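Local coordinates for protein glycosyltransferase (Streptomyces viridochromogenes, PDB 2IUY) that is a retaining GT4-family glycosyltransferase of avilamycin A biosynthesis that probably transfers a sugar from a UDP-linked donor, at residues S109-H112 against F113-P117; G244-G247 against G248-E252. All blocks are in the same frame, centred on the assembly; numbering follows the deposited sequence.

In the fold
Both contacts are local, made within one continuous run of chain, and both lie toward the surface, on the same side of the chain's centre. Interaction 1 spans the end of strand 106-111, in the earlier sheet, and the loop after it; interaction 2 lies in the loop after strand 234-237 of the later sheet. In the first, a buried histidine is held by a short, well-aligned hydrogen bond to a backbone carbonyl and by a proline. The second rests on two tryptophans packed edge-to-face, with only a weak bond to a carbonyl. The two loops meet directly: T114 OG1 probably hydrogen-bonds C251 N, and T114 CG2 packs on W246 and W250 across the cleft between the sheets.

Interaction 1 of 2, residues S109-H112 against F113-P117; sequences SSHH and FTTRP
Beyond H111 the backbone turns sharply at H112 and loops through F113 to T115, so that P117 comes back beside the side chain of H111. The imidazole of H111 fills the inside of this bend. Its CG lies anti to the backbone N (chi1 -155°), which carries the ring in among the carbonyls of the following residues. There H111 NE2 donates a hydrogen bond to T115 O at 2.6 Å, a short and nearly straight bond with an N-H...O angle of 159°. The acceptor lies close to the imidazole plane, while the donor is tilted from the plane of the T115 carbonyl. F113 O also comes near, 3.3 Å from H111 CD2, but makes no hydrogen bond with the ring.

The two faces of the imidazole are covered by different groups. P117 CB makes a CH-pi contact, 3.9 Å from the ring centroid of H111, and the pyrrolidine crosses the imidazole at about a right angle. Over the centre of the opposite face sits F113 N, 3.8 Å above the plane. Bond and faces together fix the rotation of the ring. The phenyl of F113 turns back over the H112 carbonyl and meets the imidazole of H111 only obliquely.

H112 leads elsewhere, its NE2 hydrogen-bonded to H91 and its ring packed on I32 and V35 of helix 31-45. Q130, from helix 128-133, ties together the carbonyls of H111 and F113, and P117 rests on C123 and Y125 of the neighbouring parallel strand 123-125.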
ATOM      1  N   SER A 109      15.747  -3.306  -0.061  1.00  8.35           N
ATOM      2  CA  SER A 109      14.572  -2.765  -0.809  1.00  9.35           C
ATOM      3  C   SER A 109      13.274  -3.336  -0.282  1.00  8.61           C
ATOM      4  O   SER A 109      13.250  -4.476   0.124  1.00  9.44           O
ATOM      5  CB  SER A 109      14.683  -3.097  -2.334  1.00  8.33           C
ATOM      6  OG  SER A 109      15.918  -2.614  -2.876  1.00  7.92           O
ATOM      7  N   SER A 110      12.188  -2.567  -0.348  1.00  9.40           N
ATOM      8  CA  SER A 110      10.829  -3.148  -0.307  1.00  9.23           C
ATOM      9  C   SER A 110      10.298  -3.045  -1.740  1.00  9.58           C
ATOM     10  O   SER A 110      10.133  -1.951  -2.277  1.00 10.41           O
ATOM     11  CB  SER A 110       9.880  -2.378   0.610  1.00  8.81           C
ATOM     12  OG  SER A 110      10.213  -2.472   1.976  1.00 10.07           O
ATOM     13  N   HIS A 111      10.034  -4.186  -2.341  1.00  9.64           N
ATOM     14  CA  HIS A 111       9.397  -4.258  -3.646  1.00  8.76           C
ATOM     15  C   HIS A 111       7.889  -4.056  -3.620  1.00  7.28           C
ATOM     16  O   HIS A 111       7.159  -4.832  -3.005  1.00  6.97           O
ATOM     17  CB  HIS A 111       9.739  -5.576  -4.344  1.00  8.65           C
ATOM     18  CG  HIS A 111       9.650  -5.464  -5.831  1.00  9.64           C
ATOM     19  ND1 HIS A 111      10.216  -4.408  -6.519  1.00  9.60           N
ATOM     20  CD2 HIS A 111       9.007  -6.222  -6.754  1.00  7.98           C
ATOM     21  CE1 HIS A 111       9.943  -4.534  -7.805  1.00  8.83           C
ATOM     22  NE2 HIS A 111       9.211  -5.623  -7.973  1.00  7.82           N
ATOM     23  N   HIS A 112       7.443  -3.016  -4.309  1.00  5.91           N
ATOM     24  CA  HIS A 112       6.026  -2.677  -4.373  1.00  7.09           C
ATOM     25  C   HIS A 112       5.400  -2.918  -5.763  1.00  7.15           C
ATOM     26  O   HIS A 112       4.341  -2.332  -6.090  1.00  5.84           O
ATOM     27  CB  HIS A 112       5.848  -1.220  -3.945  1.00  6.91           C
ATOM     28  CG  HIS A 112       6.393  -0.948  -2.559  1.00  6.36           C
ATOM     29  ND1 HIS A 112       5.954  -1.636  -1.449  1.00  9.47           N
ATOM     30  CD2 HIS A 112       7.313  -0.062  -2.111  1.00  8.45           C
ATOM     31  CE1 HIS A 112       6.598  -1.208  -0.379  1.00  9.49           C
ATOM     32  NE2 HIS A 112       7.412  -0.232  -0.747  1.00  7.99           N
ATOM     33  N   PHE A 113       6.045  -3.752  -6.579  1.00  7.01           N
ATOM     34  CA  PHE A 113       5.579  -3.887  -7.990  1.00  9.25           C
ATOM     35  C   PHE A 113       5.312  -5.345  -8.404  1.00  9.44           C
ATOM     36  O   PHE A 113       5.883  -6.260  -7.832  1.00  9.02           O
ATOM     37  CB  PHE A 113       6.558  -3.172  -8.957  1.00  7.81           C
ATOM     38  CG  PHE A 113       6.624  -1.717  -8.743  1.00  9.87           C
ATOM     39  CD1 PHE A 113       5.671  -0.885  -9.287  1.00 11.96           C
ATOM     40  CD2 PHE A 113       7.633  -1.158  -7.959  1.00 12.45           C
ATOM     41  CE1 PHE A 113       5.704   0.502  -9.056  1.00 13.26           C
ATOM     42  CE2 PHE A 113       7.694   0.211  -7.753  1.00  9.02           C
ATOM     43  CZ  PHE A 113       6.730   1.037  -8.290  1.00 12.45           C
ATOM     44  N   THR A 114       4.411  -5.541  -9.375  1.00 10.76           N
ATOM     45  CA  THR A 114       4.136  -6.861  -9.950  1.00 11.45           C
ATOM     46  C   THR A 114       5.307  -7.362 -10.823  1.00 11.94           C
ATOM     47  O   THR A 114       5.442  -8.549 -11.121  1.00 12.32           O
ATOM     48  CB  THR A 114       2.850  -6.806 -10.773  1.00 11.71           C
ATOM     49  OG1 THR A 114       2.380  -8.116 -11.009  1.00 13.00           O
ATOM     50  CG2 THR A 114       3.071  -6.100 -12.118  1.00 10.15           C
ATOM     51  N   THR A 115       6.155  -6.426 -11.219  1.00 12.76           N
ATOM     52  CA  THR A 115       7.281  -6.667 -12.125  1.00 13.13           C
ATOM     53  C   THR A 115       8.507  -7.167 -11.341  1.00 12.13           C
ATOM     54  O   THR A 115       8.599  -7.011 -10.126  1.00 12.76           O
ATOM     55  CB  THR A 115       7.627  -5.362 -12.909  1.00 13.23           C
ATOM     56  OG1 THR A 115       7.757  -4.278 -12.001  1.00 12.20           O
ATOM     57  CG2 THR A 115       6.511  -5.002 -13.916  1.00 14.49           C
ATOM     58  N   ARG A 116       9.464  -7.760 -12.022  1.00 10.81           N
ATOM     59  CA  ARG A 116      10.621  -8.299 -11.287  1.00  9.35           C
ATOM     60  C   ARG A 116      11.579  -7.161 -10.940  1.00  9.60           C
ATOM     61  O   ARG A 116      11.803  -6.266 -11.791  1.00 10.12           O
ATOM     62  CB  ARG A 116      11.324  -9.311 -12.139  1.00  8.68           C
ATOM     63  CG  ARG A 116      10.413 -10.427 -12.620  1.00  8.06           C
ATOM     64  CD  ARG A 116      11.270 -11.528 -13.202  1.00 10.70           C
ATOM     65  NE  ARG A 116      12.222 -12.061 -12.218  1.00  9.52           N
ATOM     66  CZ  ARG A 116      13.024 -13.109 -12.440  1.00 14.37           C
ATOM     67  NH1 ARG A 116      13.019 -13.720 -13.631  1.00  9.62           N
ATOM     68  NH2 ARG A 116      13.831 -13.547 -11.463  1.00 10.52           N
ATOM     69  N   PRO A 117      12.130  -7.165  -9.700  1.00  9.31           N
ATOM     70  CA  PRO A 117      12.926  -6.014  -9.205  1.00  9.46           C
ATOM     71  C   PRO A 117      14.219  -5.712  -9.957  1.00 10.09           C
ATOM     72  O   PRO A 117      14.939  -6.613 -10.357  1.00 11.60           O
ATOM     73  CB  PRO A 117      13.253  -6.407  -7.729  1.00  8.06           C
ATOM     74  CG  PRO A 117      13.044  -7.884  -7.678  1.00  8.03           C
ATOM     75  CD  PRO A 117      11.990  -8.215  -8.655  1.00  8.17           C
TER

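Interaction 2 of 2, residues G244-G247 against G248-E252; sequences GPWG and GIWCE
The indole of W246 is overlapped by the edge of W250, whose CE3 stands 3.6 Å above the W246 plane and over its centre. This is an edge-to-face pair: the six-membered rings have centroids 4.9 Å apart and planes inclined at 68°. W250 CB adds an apolar contact at the rim, 3.8 Å from W246 CZ2. On the other face of W246 lies G244 CA, so the indole is sandwiched between its own turn and the tryptophan four residues on. The first torsion of W246 (chi1 47°) sets CG between the backbone N and the carbonyl carbon, folding the ring back over G244.

The backbone beneath it is a type I beta turn from G244 to G247, closed by G247 N bonding to G244 O at 3.1 Å. G247 and G248 follow with positive phi, and the chain swings round far enough for W246 NE1 to reach G248 O at 2.9 Å. The bond is weak, its N-H...O angle being 127°, and G248 O also accepts from T243 OG1. A water bridges two carbonyls of the bend, donating to G247 O and I249 O.

Residues 244-252 belong to the long loop between strand 234-237 and helix 256-263 in the later Rossmann-like domain of this GT-B fold, whose sheet consists of parallel strands. K175 and, from the facing domain, Y29 are among the residues that bind UDP, though none is bound to this chain in the model.

The side chain of W250 lies about 5 Å from that of K175. Its NE1 donates to E252 OE1 at 3.0 Å, approaching from above the carboxylate plane, with the acceptor lying within the plane of the W250 indole. E252 OE1 also accepts from S239 OG, while OE2 forms a salt bridge with K175.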
ATOM      1  N   GLY A 244      -1.380  -6.335 -19.124  1.00 16.44           N
ATOM      2  CA  GLY A 244      -1.278  -4.897 -19.258  1.00 17.85           C
ATOM      3  C   GLY A 244       0.133  -4.505 -19.613  1.00 18.06           C
ATOM      4  O   GLY A 244       0.985  -5.377 -19.896  1.00 18.87           O
ATOM      5  N   PRO A 245       0.393  -3.188 -19.622  1.00 18.16           N
ATOM      6  CA  PRO A 245       1.730  -2.635 -19.964  1.00 17.72           C
ATOM      7  C   PRO A 245       2.866  -3.028 -18.993  1.00 17.08           C
ATOM      8  O   PRO A 245       4.008  -2.839 -19.364  1.00 17.59           O
ATOM      9  CB  PRO A 245       1.511  -1.118 -19.982  1.00 18.24           C
ATOM     10  CG  PRO A 245       0.237  -0.901 -19.168  1.00 17.98           C
ATOM     11  CD  PRO A 245      -0.606  -2.132 -19.343  1.00 18.50           C
ATOM     12  N   TRP A 246       2.570  -3.568 -17.801  1.00 14.60           N
ATOM     13  CA  TRP A 246       3.613  -4.113 -16.926  1.00 13.85           C
ATOM     14  C   TRP A 246       4.279  -5.344 -17.533  1.00 13.50           C
ATOM     15  O   TRP A 246       5.424  -5.640 -17.191  1.00 13.57           O
ATOM     16  CB  TRP A 246       3.081  -4.469 -15.509  1.00 13.98           C
ATOM     17  CG  TRP A 246       1.805  -5.232 -15.566  1.00 13.51           C
ATOM     18  CD1 TRP A 246       1.644  -6.589 -15.670  1.00 14.09           C
ATOM     19  CD2 TRP A 246       0.481  -4.658 -15.628  1.00 14.27           C
ATOM     20  NE1 TRP A 246       0.296  -6.896 -15.757  1.00 15.14           N
ATOM     21  CE2 TRP A 246      -0.430  -5.724 -15.738  1.00 14.65           C
ATOM     22  CE3 TRP A 246      -0.009  -3.344 -15.569  1.00 13.14           C
ATOM     23  CZ2 TRP A 246      -1.806  -5.518 -15.764  1.00 15.13           C
ATOM     24  CZ3 TRP A 246      -1.345  -3.136 -15.629  1.00 14.73           C
ATOM     25  CH2 TRP A 246      -2.246  -4.222 -15.712  1.00 15.17           C
ATOM     26  N   GLY A 247       3.571  -6.083 -18.406  1.00 12.82           N
ATOM     27  CA  GLY A 247       4.018  -7.418 -18.791  1.00 11.80           C
ATOM     28  C   GLY A 247       3.578  -8.541 -17.823  1.00 12.65           C
ATOM     29  O   GLY A 247       3.715  -8.404 -16.620  1.00 12.30           O
ATOM     30  N   GLY A 248       3.026  -9.632 -18.365  1.00 12.44           N
ATOM     31  CA  GLY A 248       2.591 -10.783 -17.587  1.00 12.40           C
ATOM     32  C   GLY A 248       1.269 -10.552 -16.892  1.00 12.83           C
ATOM     33  O   GLY A 248       0.651  -9.487 -17.029  1.00 13.77           O
ATOM     34  N   ILE A 249       0.839 -11.532 -16.112  1.00 12.75           N
ATOM     35  CA  ILE A 249      -0.415 -11.411 -15.380  1.00 13.26           C
ATOM     36  C   ILE A 249      -0.206 -10.511 -14.175  1.00 12.63           C
ATOM     37  O   ILE A 249       0.805 -10.625 -13.473  1.00 12.77           O
ATOM     38  CB  ILE A 249      -0.983 -12.760 -14.933  1.00 12.93           C
ATOM     39  CG1 ILE A 249      -1.215 -13.684 -16.127  1.00 16.90           C
ATOM     40  CG2 ILE A 249      -2.381 -12.563 -14.346  1.00 14.56           C
ATOM     41  CD1 ILE A 249      -2.324 -13.163 -17.118  1.00 17.52           C
ATOM     42  N   TRP A 250      -1.158  -9.601 -13.971  1.00 11.95           N
ATOM     43  CA  TRP A 250      -1.191  -8.771 -12.773  1.00 11.32           C
ATOM     44  C   TRP A 250      -1.222  -9.653 -11.480  1.00 10.17           C
ATOM     45  O   TRP A 250      -1.985 -10.615 -11.367  1.00  9.86           O
ATOM     46  CB  TRP A 250      -2.367  -7.762 -12.803  1.00  9.02           C
ATOM     47  CG  TRP A 250      -2.366  -6.889 -11.534  1.00  8.80           C
ATOM     48  CD1 TRP A 250      -3.111  -7.074 -10.403  1.00  8.44           C
ATOM     49  CD2 TRP A 250      -1.545  -5.743 -11.281  1.00  8.02           C
ATOM     50  NE1 TRP A 250      -2.827  -6.103  -9.493  1.00  8.57           N
ATOM     51  CE2 TRP A 250      -1.858  -5.282  -9.993  1.00  8.30           C
ATOM     52  CE3 TRP A 250      -0.612  -5.038 -12.043  1.00  6.23           C
ATOM     53  CZ2 TRP A 250      -1.247  -4.150  -9.416  1.00 11.25           C
ATOM     54  CZ3 TRP A 250      -0.008  -3.893 -11.484  1.00  9.94           C
ATOM     55  CH2 TRP A 250      -0.337  -3.456 -10.181  1.00 10.86           C
ATOM     56  N   CYS A 251      -0.384  -9.289 -10.524  1.00 11.55           N
ATOM     57  CA  CYS A 251      -0.322  -9.986  -9.240  1.00 11.09           C
ATOM     58  C   CYS A 251      -0.200  -8.904  -8.158  1.00 10.23           C
ATOM     59  O   CYS A 251       0.857  -8.275  -8.035  1.00  9.90           O
ATOM     60  CB  CYS A 251       0.905 -10.899  -9.231  1.00 11.96           C
ATOM     61  SG  CYS A 251       1.270 -11.793  -7.682  1.00 14.12           S
ATOM     62  N   GLU A 252      -1.285  -8.649  -7.413  1.00  9.69           N
ATOM     63  CA  GLU A 252      -1.328  -7.491  -6.468  1.00  9.08           C
ATOM     64  C   GLU A 252      -0.158  -7.663  -5.483  1.00  8.98           C
ATOM     65  O   GLU A 252      -0.081  -8.683  -4.842  1.00  8.01           O
ATOM     66  CB  GLU A 252      -2.680  -7.408  -5.749  1.00  8.66           C
ATOM     67  CG  GLU A 252      -2.914  -6.096  -4.943  1.00  8.19           C
ATOM     68  CD  GLU A 252      -2.928  -4.891  -5.830  1.00 12.28           C
ATOM     69  OE1 GLU A 252      -3.622  -4.911  -6.864  1.00 12.90           O
ATOM     70  OE2 GLU A 252      -2.219  -3.918  -5.543  1.00 15.65           O
TER
HETATM   71  O   HOH W   1       3.111  -9.126 -13.688  1.00 14.05           O